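Penicillin-binding protein 2B (Streptococcus pneumoniae, PDB 2WAD) probably forms the peptide cross-links between neighbouring glycan strands of the pneumococcal cell wall as a transpeptidase of the elongation machinery, and is a target of penicillin. Local coordinates at residues A[470-475]-A[505-510]; A[450-455]-A[511-516]; A[413-418]-A[464-469]. All coordinates share one frame; numbering follows the deposited sequence.

Contact 1: A[470-475]-A[505-510]; sequences NLESAM and KEYNFA. Unlike the reference sequence in segment 505-510: Asn-508 (reference Ser).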
loop_
_atom_site.group_PDB
_atom_site.type_symbol
_atom_site.label_atom_id
_atom_site.label_comp_id
_atom_site.label_asym_id
_atom_site.label_seq_id
_atom_site.Cartn_x
_atom_site.Cartn_y
_atom_site.Cartn_z
ATOM N N ASN A 470 -37.385 10.405 5.011
ATOM C CA ASN A 470 -36.230 10.857 4.239
ATOM C C ASN A 470 -34.854 10.486 4.809
ATOM O O ASN A 470 -33.855 11.099 4.442
ATOM C CB ASN A 470 -36.289 12.370 4.062
ATOM C CG ASN A 470 -37.313 12.791 3.037
ATOM O OD1 ASN A 470 -37.540 12.090 2.052
ATOM N ND2 ASN A 470 -37.932 13.946 3.258
ATOM N N LEU A 471 -34.801 9.493 5.689
ATOM C CA LEU A 471 -33.569 9.087 6.351
ATOM C C LEU A 471 -32.531 8.474 5.405
ATOM O O LEU A 471 -31.361 8.868 5.404
ATOM C CB LEU A 471 -33.906 8.124 7.487
ATOM C CG LEU A 471 -32.764 7.496 8.271
ATOM C CD1 LEU A 471 -31.854 8.596 8.847
ATOM C CD2 LEU A 471 -33.350 6.580 9.358
ATOM N N GLU A 472 -32.940 7.517 4.582
ATOM C CA GLU A 472 -31.978 6.896 3.675
ATOM C C GLU A 472 -31.436 7.873 2.662
ATOM O O GLU A 472 -30.240 7.862 2.339
ATOM C CB GLU A 472 -32.589 5.700 2.952
ATOM C CG GLU A 472 -32.829 4.541 3.907
ATOM C CD GLU A 472 -33.150 3.257 3.174
ATOM O OE1 GLU A 472 -33.458 2.271 3.863
ATOM O OE2 GLU A 472 -33.078 3.239 1.923
ATOM N N SER A 473 -32.356 8.688 2.153
ATOM C CA SER A 473 -32.038 9.734 1.192
ATOM C C SER A 473 -31.004 10.697 1.803
ATOM O O SER A 473 -29.973 10.999 1.186
ATOM C CB SER A 473 -33.352 10.445 0.868
ATOM O OG SER A 473 -33.160 11.701 0.261
ATOM N N ALA A 474 -31.284 11.136 3.029
ATOM C CA ALA A 474 -30.442 12.061 3.776
ATOM C C ALA A 474 -29.040 11.521 4.089
ATOM O O ALA A 474 -28.049 12.174 3.775
ATOM C CB ALA A 474 -31.137 12.505 5.032
ATOM N N MET A 475 -28.966 10.316 4.652
ATOM C CA MET A 475 -27.690 9.647 4.910
ATOM C C MET A 475 -26.888 9.478 3.619
ATOM O O MET A 475 -25.665 9.620 3.602
ATOM C CB MET A 475 -27.914 8.310 5.625
ATOM C CG MET A 475 -26.616 7.608 6.039
ATOM S SD MET A 475 -25.611 8.524 7.238
ATOM C CE MET A 475 -25.707 7.413 8.649
ATOM N N LYS A 505 -23.902 -0.080 6.388
ATOM C CA LYS A 505 -25.009 -0.020 5.438
ATOM C C LYS A 505 -26.357 -0.063 6.140
ATOM O O LYS A 505 -27.379 0.316 5.573
ATOM C CB LYS A 505 -24.893 -1.146 4.406
ATOM C CG LYS A 505 -23.814 -0.866 3.397
ATOM C CD LYS A 505 -23.644 -1.986 2.398
ATOM C CE LYS A 505 -22.464 -1.694 1.483
ATOM N NZ LYS A 505 -21.141 -1.789 2.196
ATOM N N GLU A 506 -26.344 -0.538 7.377
ATOM C CA GLU A 506 -27.521 -0.551 8.230
ATOM C C GLU A 506 -27.317 0.555 9.268
ATOM O O GLU A 506 -26.247 0.615 9.891
ATOM C CB GLU A 506 -27.579 -1.908 8.949
ATOM C CG GLU A 506 -28.783 -2.127 9.878
ATOM C CD GLU A 506 -28.713 -3.447 10.645
ATOM O OE1 GLU A 506 -27.588 -3.969 10.845
ATOM O OE2 GLU A 506 -29.775 -3.975 11.050
ATOM N N TYR A 507 -28.327 1.395 9.493
ATOM C CA TYR A 507 -28.182 2.521 10.424
ATOM C C TYR A 507 -29.542 3.121 10.735
ATOM O O TYR A 507 -30.467 2.969 9.946
ATOM C CB TYR A 507 -27.297 3.626 9.818
ATOM C CG TYR A 507 -27.806 4.026 8.459
ATOM C CD1 TYR A 507 -27.379 3.364 7.305
ATOM C CD2 TYR A 507 -28.760 5.028 8.330
ATOM C CE1 TYR A 507 -27.883 3.710 6.057
ATOM C CE2 TYR A 507 -29.267 5.374 7.092
ATOM C CZ TYR A 507 -28.840 4.696 5.966
ATOM O OH TYR A 507 -29.362 5.045 4.740
ATOM N N ASN A 508 -29.648 3.841 11.854
ATOM C CA ASN A 508 -30.854 4.578 12.198
ATOM C C ASN A 508 -30.655 6.100 12.256
ATOM O O ASN A 508 -29.591 6.618 11.933
ATOM C CB ASN A 508 -31.373 4.106 13.563
ATOM C CG ASN A 508 -30.363 4.323 14.677
ATOM O OD1 ASN A 508 -29.618 5.299 14.670
ATOM N ND2 ASN A 508 -30.326 3.408 15.632
ATOM N N PHE A 509 -31.689 6.813 12.696
ATOM C CA PHE A 509 -31.663 8.273 12.750
ATOM C C PHE A 509 -30.585 8.839 13.662
ATOM O O PHE A 509 -29.971 9.855 13.324
ATOM C CB PHE A 509 -33.037 8.828 13.148
ATOM C CG PHE A 509 -33.054 10.312 13.405
ATOM C CD1 PHE A 509 -33.052 11.204 12.359
ATOM C CD2 PHE A 509 -33.094 10.805 14.700
ATOM C CE1 PHE A 509 -33.059 12.575 12.602
ATOM C CE2 PHE A 509 -33.111 12.166 14.964
ATOM C CZ PHE A 509 -33.094 13.062 13.910
ATOM N N ALA A 510 -30.388 8.224 14.828
ATOM C CA ALA A 510 -29.351 8.674 15.756
ATOM C C ALA A 510 -27.959 8.553 15.123
ATOM O O ALA A 510 -27.103 9.430 15.330
ATOM C CB ALA A 510 -29.435 7.923 17.122
HETATM O O HOH W 1 -28.463 5.671 1.510
#

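Contact 2: A[450-455]-A[511-516]; sequences QTALGI and NFITNA. Unlike the reference sequence in segment 450-455: Ile-455 (reference Leu). Unlike the reference sequence in segment 511-516: Phe-512 (reference Tyr).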
loop_
_atom_site.group_PDB
_atom_site.type_symbol
_atom_site.label_atom_id
_atom_site.label_comp_id
_atom_site.label_asym_id
_atom_site.label_seq_id
_atom_site.Cartn_x
_atom_site.Cartn_y
_atom_site.Cartn_z
ATOM N N GLN A 450 -28.250 20.776 13.178
ATOM C CA GLN A 450 -29.299 21.517 12.481
ATOM C C GLN A 450 -29.136 21.455 10.964
ATOM O O GLN A 450 -30.096 21.230 10.257
ATOM C CB GLN A 450 -29.360 22.973 12.969
ATOM C CG GLN A 450 -30.000 23.122 14.337
ATOM C CD GLN A 450 -29.971 24.553 14.868
ATOM O OE1 GLN A 450 -31.005 25.223 14.907
ATOM N NE2 GLN A 450 -28.799 25.014 15.316
ATOM N N THR A 451 -27.919 21.604 10.455
ATOM C CA THR A 451 -27.659 21.375 9.039
ATOM C C THR A 451 -28.089 20.001 8.548
ATOM O O THR A 451 -28.784 19.930 7.531
ATOM C CB THR A 451 -26.183 21.587 8.658
ATOM O OG1 THR A 451 -25.797 22.934 8.948
ATOM C CG2 THR A 451 -25.971 21.333 7.174
ATOM N N ALA A 452 -27.675 18.929 9.234
ATOM C CA ALA A 452 -28.105 17.572 8.851
ATOM C C ALA A 452 -29.629 17.384 8.873
ATOM O O ALA A 452 -30.207 16.820 7.946
ATOM C CB ALA A 452 -27.449 16.491 9.737
ATOM N N LEU A 453 -30.294 17.791 9.949
ATOM C CA LEU A 453 -31.756 17.709 9.957
ATOM C C LEU A 453 -32.326 18.367 8.688
ATOM O O LEU A 453 -33.292 17.888 8.112
ATOM C CB LEU A 453 -32.325 18.363 11.219
ATOM C CG LEU A 453 -33.843 18.282 11.405
ATOM C CD1 LEU A 453 -34.262 16.858 11.726
ATOM C CD2 LEU A 453 -34.315 19.233 12.486
ATOM N N GLY A 454 -31.694 19.448 8.231
ATOM C CA GLY A 454 -32.139 20.171 7.051
ATOM C C GLY A 454 -31.929 19.425 5.741
ATOM O O GLY A 454 -32.653 19.639 4.771
ATOM N N ILE A 455 -30.918 18.566 5.679
ATOM C CA ILE A 455 -30.767 17.684 4.526
ATOM C C ILE A 455 -31.913 16.664 4.495
ATOM O O ILE A 455 -32.275 16.136 3.444
ATOM C CB ILE A 455 -29.407 16.975 4.584
ATOM C CG1 ILE A 455 -28.272 18.017 4.523
ATOM C CG2 ILE A 455 -29.260 15.978 3.448
ATOM C CD1 ILE A 455 -26.897 17.427 4.847
ATOM N N ASN A 511 -27.744 7.495 14.338
ATOM C CA ASN A 511 -26.498 7.307 13.603
ATOM C C ASN A 511 -26.215 8.393 12.549
ATOM O O ASN A 511 -25.090 8.876 12.430
ATOM C CB ASN A 511 -26.472 5.939 12.903
ATOM C CG ASN A 511 -26.555 4.749 13.869
ATOM O OD1 ASN A 511 -26.160 4.801 15.053
ATOM N ND2 ASN A 511 -27.066 3.645 13.331
ATOM N N PHE A 512 -27.231 8.742 11.761
ATOM C CA PHE A 512 -27.152 9.819 10.783
ATOM C C PHE A 512 -26.710 11.109 11.463
ATOM O O PHE A 512 -25.765 11.754 11.015
ATOM C CB PHE A 512 -28.528 9.997 10.109
ATOM C CG PHE A 512 -28.688 11.288 9.330
ATOM C CD1 PHE A 512 -27.966 11.529 8.172
ATOM C CD2 PHE A 512 -29.580 12.259 9.760
ATOM C CE1 PHE A 512 -28.134 12.704 7.451
ATOM C CE2 PHE A 512 -29.749 13.433 9.051
ATOM C CZ PHE A 512 -29.024 13.676 7.905
ATOM N N ILE A 513 -27.403 11.481 12.541
ATOM C CA ILE A 513 -27.073 12.654 13.337
ATOM C C ILE A 513 -25.618 12.616 13.843
ATOM O O ILE A 513 -24.886 13.581 13.634
ATOM C CB ILE A 513 -28.060 12.828 14.503
ATOM C CG1 ILE A 513 -29.454 13.209 13.974
ATOM C CG2 ILE A 513 -27.556 13.887 15.477
ATOM C CD1 ILE A 513 -29.474 14.461 13.040
ATOM N N THR A 514 -25.185 11.525 14.474
ATOM C CA THR A 514 -23.799 11.437 14.940
ATOM C C THR A 514 -22.784 11.457 13.793
ATOM O O THR A 514 -21.656 11.925 13.983
ATOM C CB THR A 514 -23.504 10.205 15.833
ATOM O OG1 THR A 514 -23.922 9.002 15.165
ATOM C CG2 THR A 514 -24.211 10.331 17.216
ATOM N N ASN A 515 -23.150 10.913 12.632
ATOM C CA ASN A 515 -22.235 10.939 11.478
ATOM C C ASN A 515 -21.891 12.375 11.133
ATOM O O ASN A 515 -20.773 12.669 10.725
ATOM C CB ASN A 515 -22.839 10.193 10.272
ATOM C CG ASN A 515 -21.786 9.560 9.378
ATOM O OD1 ASN A 515 -20.688 9.216 9.821
ATOM N ND2 ASN A 515 -22.140 9.356 8.110
ATOM N N ALA A 516 -22.851 13.274 11.357
ATOM C CA ALA A 516 -22.711 14.698 11.041
ATOM C C ALA A 516 -21.619 15.429 11.827
ATOM O O ALA A 516 -21.109 16.473 11.391
ATOM C CB ALA A 516 -24.048 15.423 11.202
#

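Contact 3: A[413-418]-A[464-469]; sequences IVFQGS and MFVGTS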
loop_
_atom_site.group_PDB
_atom_site.type_symbol
_atom_site.label_atom_id
_atom_site.label_comp_id
_atom_site.label_asym_id
_atom_site.label_seq_id
_atom_site.Cartn_x
_atom_site.Cartn_y
_atom_site.Cartn_z
ATOM N N ILE A 413 -29.692 20.436 21.254
ATOM C CA ILE A 413 -30.599 19.959 20.237
ATOM C C ILE A 413 -31.363 18.831 20.888
ATOM O O ILE A 413 -30.762 17.877 21.359
ATOM C CB ILE A 413 -29.859 19.377 19.018
ATOM C CG1 ILE A 413 -28.939 20.413 18.357
ATOM C CG2 ILE A 413 -30.832 18.664 18.085
ATOM C CD1 ILE A 413 -29.545 21.765 18.110
ATOM N N VAL A 414 -32.682 18.965 20.940
ATOM C CA VAL A 414 -33.514 18.018 21.674
ATOM C C VAL A 414 -34.580 17.409 20.769
ATOM O O VAL A 414 -35.529 18.094 20.378
ATOM C CB VAL A 414 -34.197 18.691 22.904
ATOM C CG1 VAL A 414 -34.927 17.623 23.718
ATOM C CG2 VAL A 414 -33.152 19.367 23.785
ATOM N N PHE A 415 -34.404 16.140 20.424
ATOM C CA PHE A 415 -35.352 15.413 19.586
ATOM C C PHE A 415 -36.019 14.386 20.500
ATOM O O PHE A 415 -35.340 13.837 21.370
ATOM C CB PHE A 415 -34.615 14.586 18.512
ATOM C CG PHE A 415 -33.757 15.383 17.555
ATOM C CD1 PHE A 415 -34.308 16.348 16.718
ATOM C CD2 PHE A 415 -32.395 15.117 17.462
ATOM C CE1 PHE A 415 -33.516 17.072 15.821
ATOM C CE2 PHE A 415 -31.595 15.818 16.565
ATOM C CZ PHE A 415 -32.148 16.790 15.728
ATOM N N GLN A 416 -37.305 14.100 20.275
ATOM C CA GLN A 416 -37.984 12.962 20.908
ATOM C C GLN A 416 -37.190 11.684 20.677
ATOM O O GLN A 416 -36.790 11.391 19.553
ATOM C CB GLN A 416 -39.397 12.744 20.340
ATOM C CG GLN A 416 -40.331 13.926 20.543
ATOM C CD GLN A 416 -40.573 14.218 22.013
ATOM O OE1 GLN A 416 -40.573 13.295 22.829
ATOM N NE2 GLN A 416 -40.781 15.497 22.360
ATOM N N GLY A 417 -36.966 10.914 21.730
ATOM C CA GLY A 417 -36.325 9.625 21.565
ATOM C C GLY A 417 -34.810 9.602 21.705
ATOM O O GLY A 417 -34.217 8.532 21.587
ATOM N N SER A 418 -34.164 10.747 21.938
ATOM C CA SER A 418 -32.725 10.740 22.219
ATOM C C SER A 418 -32.261 11.799 23.218
ATOM O O SER A 418 -32.938 12.814 23.420
ATOM C CB SER A 418 -31.885 10.755 20.937
ATOM O OG SER A 418 -32.347 11.717 20.005
ATOM N N MET A 464 -39.235 18.248 19.009
ATOM C CA MET A 464 -39.886 17.705 17.824
ATOM C C MET A 464 -39.743 16.181 17.730
ATOM O O MET A 464 -38.715 15.621 18.135
ATOM C CB MET A 464 -39.295 18.362 16.572
ATOM C CG MET A 464 -37.797 18.050 16.371
ATOM S SD MET A 464 -37.096 18.841 14.901
ATOM C CE MET A 464 -38.338 18.503 13.644
ATOM N N PHE A 465 -40.795 15.536 17.221
ATOM C CA PHE A 465 -40.789 14.125 16.823
ATOM C C PHE A 465 -40.259 14.145 15.386
ATOM O O PHE A 465 -40.787 14.862 14.520
ATOM C CB PHE A 465 -42.208 13.515 16.820
ATOM C CG PHE A 465 -42.735 13.137 18.188
ATOM C CD1 PHE A 465 -42.420 11.914 18.752
ATOM C CD2 PHE A 465 -43.548 14.010 18.907
ATOM C CE1 PHE A 465 -42.874 11.574 20.011
ATOM C CE2 PHE A 465 -44.010 13.684 20.166
ATOM C CZ PHE A 465 -43.688 12.462 20.712
ATOM N N VAL A 466 -39.195 13.395 15.121
ATOM C CA VAL A 466 -38.615 13.447 13.784
ATOM C C VAL A 466 -39.171 12.393 12.826
ATOM O O VAL A 466 -39.178 11.198 13.132
ATOM C CB VAL A 466 -37.063 13.474 13.788
ATOM C CG1 VAL A 466 -36.548 13.702 12.369
ATOM C CG2 VAL A 466 -36.539 14.587 14.693
ATOM N N GLY A 467 -39.656 12.854 11.674
ATOM C CA GLY A 467 -40.110 11.964 10.593
ATOM C C GLY A 467 -38.976 11.342 9.788
ATOM O O GLY A 467 -38.079 12.055 9.322
ATOM N N THR A 468 -38.998 10.022 9.614
ATOM C CA THR A 468 -37.828 9.335 9.057
ATOM C C THR A 468 -37.997 8.819 7.629
ATOM O O THR A 468 -37.193 8.017 7.140
ATOM C CB THR A 468 -37.360 8.193 9.959
ATOM O OG1 THR A 468 -38.410 7.228 10.044
ATOM C CG2 THR A 468 -36.987 8.713 11.354
ATOM N N SER A 469 -39.024 9.310 6.945
ATOM C CA SER A 469 -39.254 8.932 5.551
ATOM C C SER A 469 -38.062 9.313 4.669
ATOM O O SER A 469 -37.771 8.640 3.685
ATOM C CB SER A 469 -40.547 9.557 4.999
ATOM O OG SER A 469 -40.594 10.954 5.247
HETATM O O HOH W 2 -37.720 12.266 16.754
#

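Contact 1: A[470-475]-A[505-510]
A Met-aromatic contact joins the first turn of helix 471-484 to the loop that leads into helix 509-515, with Met-475 lying over one face of the Tyr-507 ring. The methionine chain doubles back as it crosses the ring: CG sits 3.8 Å from the centroid of the Tyr-507 ring, 22° off the normal, as a CH-pi contact, and SD stands higher above the same ring, 5.0 Å from its centroid. Its methyl CE returns to within 3.9 Å of Tyr-507 CD2. Leu-471 and Glu-472 meet the rim of the ring instead, Leu-471 CG lying 4.3 Å from Tyr-507 CE2. Both helices belong to the all-helical part of the penicillin-binding transpeptidase fold, and the phenol passes across the start of one of them, its OH 3.4 Å from Glu-472 CA. Water 1 donates to Glu-472 O and is weakly linked to Tyr-507 OH. Leu-471, with CG anti to its own N (chi1 176°), sets CD2 3.7 Å from Phe-509 N. There helix 509-515 begins, N-capped by Asn-508, whose OD1 accepts a hydrogen bond from Asn-511 N.

Contact 2: A[450-455]-A[511-516]
Ala-452 and Phe-512 carry much of the apolar packing between helices 445-455 and 509-515. The methyl CB of Ala-452 points at the second helix and lies 3.7 Å from CZ, the far end of the Phe-512 ring. It also meets the methyl of Ala-516, CB to CB 3.9 Å, where the two backbones come nearest. Ile-513 adds a looser touch: its CB leaves the helix to one side, but chi1 of -69° and chi2 of -54° bend the chain round until CD1 is 4.4 Å from Ala-452 CB.

The short helical segments run in largely opposed directions, 129° apart, with their axes 9.5 Å from each other at closest approach. They form a buried helix pair in the helical part of the transpeptidase domain, not far from the catalytic centre: the side chain of Ala-516 is about 10 Å from that of Ser-386, the probable acyl-ester nucleophile.

A polar atom meets the aromatic edge as well. Ala-452 O lies in the plane of the Phe-512 ring, 3.4 Å from CZ, so that the carbonyl oxygen faces the weakly positive ring hydrogens. No hydrogen bond joins the segments; polar groups find partners beyond them, with Ala-516 O bonded to Thr-392 OG1 and Asn-515 OD1 to Asp-521 N. Leu-471 and Ala-474 of helix 471-484 also pack on Phe-512.

Contact 3: A[413-418]-A[464-469]
Val-414 and Phe-415 bring the loop 413-418 alongside Met-464, where the two backbones draw together. Val-414 contributes little side-chain packing here, and its backbone N is bonded to the hydroxyl of Tyr-460. Phe-415 does much more. Its ring, over one face of which Ile-413 CG2 lies toward the rim, is placed by chi1 of -60°, CG anti to the carbonyl carbon, and runs side by side with the Met-464 chain, the two side chains pointing the same way. Met-464 CG lies in the ring plane, 3.9 Å from Phe-415 CD1, and SD continues along the same edge, 5.3 Å from the centroid of the Phe-415 ring, making an edge-on Met-aromatic contact. Val-466 reaches the same corner from another direction, with CG2 3.5 Å from Phe-415 CD1. Neither segment is a regular strand or helix: two surface loops of the transpeptidase domain meet here, and Phe-415, Met-464 and Val-466 root them on helix 445-455 by packing against it.

At Gln-416 the contact becomes polar. Its backbone N donates a nearly straight hydrogen bond to Met-464 O, 3.0 Å long with an angle of 169° at the hydrogen. The side chain then turns over the Phe-465 ring. CG stands above the middle of the face, 3.3 Å from the centroid of the Phe-465 ring, as a close CH-pi contact, and the bend at chi2 lays the amide over the ring at 25° between planes. Gln-416 NE2 is held by Asn-463 O. Water 2 donates to Gln-416 O; it is modelled too close to Val-466 N for its link to that atom to be other than doubtful. Gly-417 then takes a positive phi within the type II turn from Phe-415 to Ser-418, carrying the chain away from the residues 464-469.

Overall arrangement
From the N terminus, the loop 413-418 comes first and helix 445-455 follows. Contact 3 closes when the chain, having left that helix, returns at 464-469; helix 471-484 then starts. Contact 1 closes at 505-510, and contact 2 directly after it at 511-516, so contact 1 is nested within the loop of contact 2. Contacts 2 and 3 cross, since their segments alternate, whereas contacts 3 and 1 follow in series. Helix 509-515 thereby ties helices 445-455 and 471-484 together. Met-475 of contact 1 packs against Phe-512 and Asn-515 of contact 2, Phe-509 reaches Phe-415 and Val-466, and Leu-453 joins contact 2 to Met-464 of contact 3.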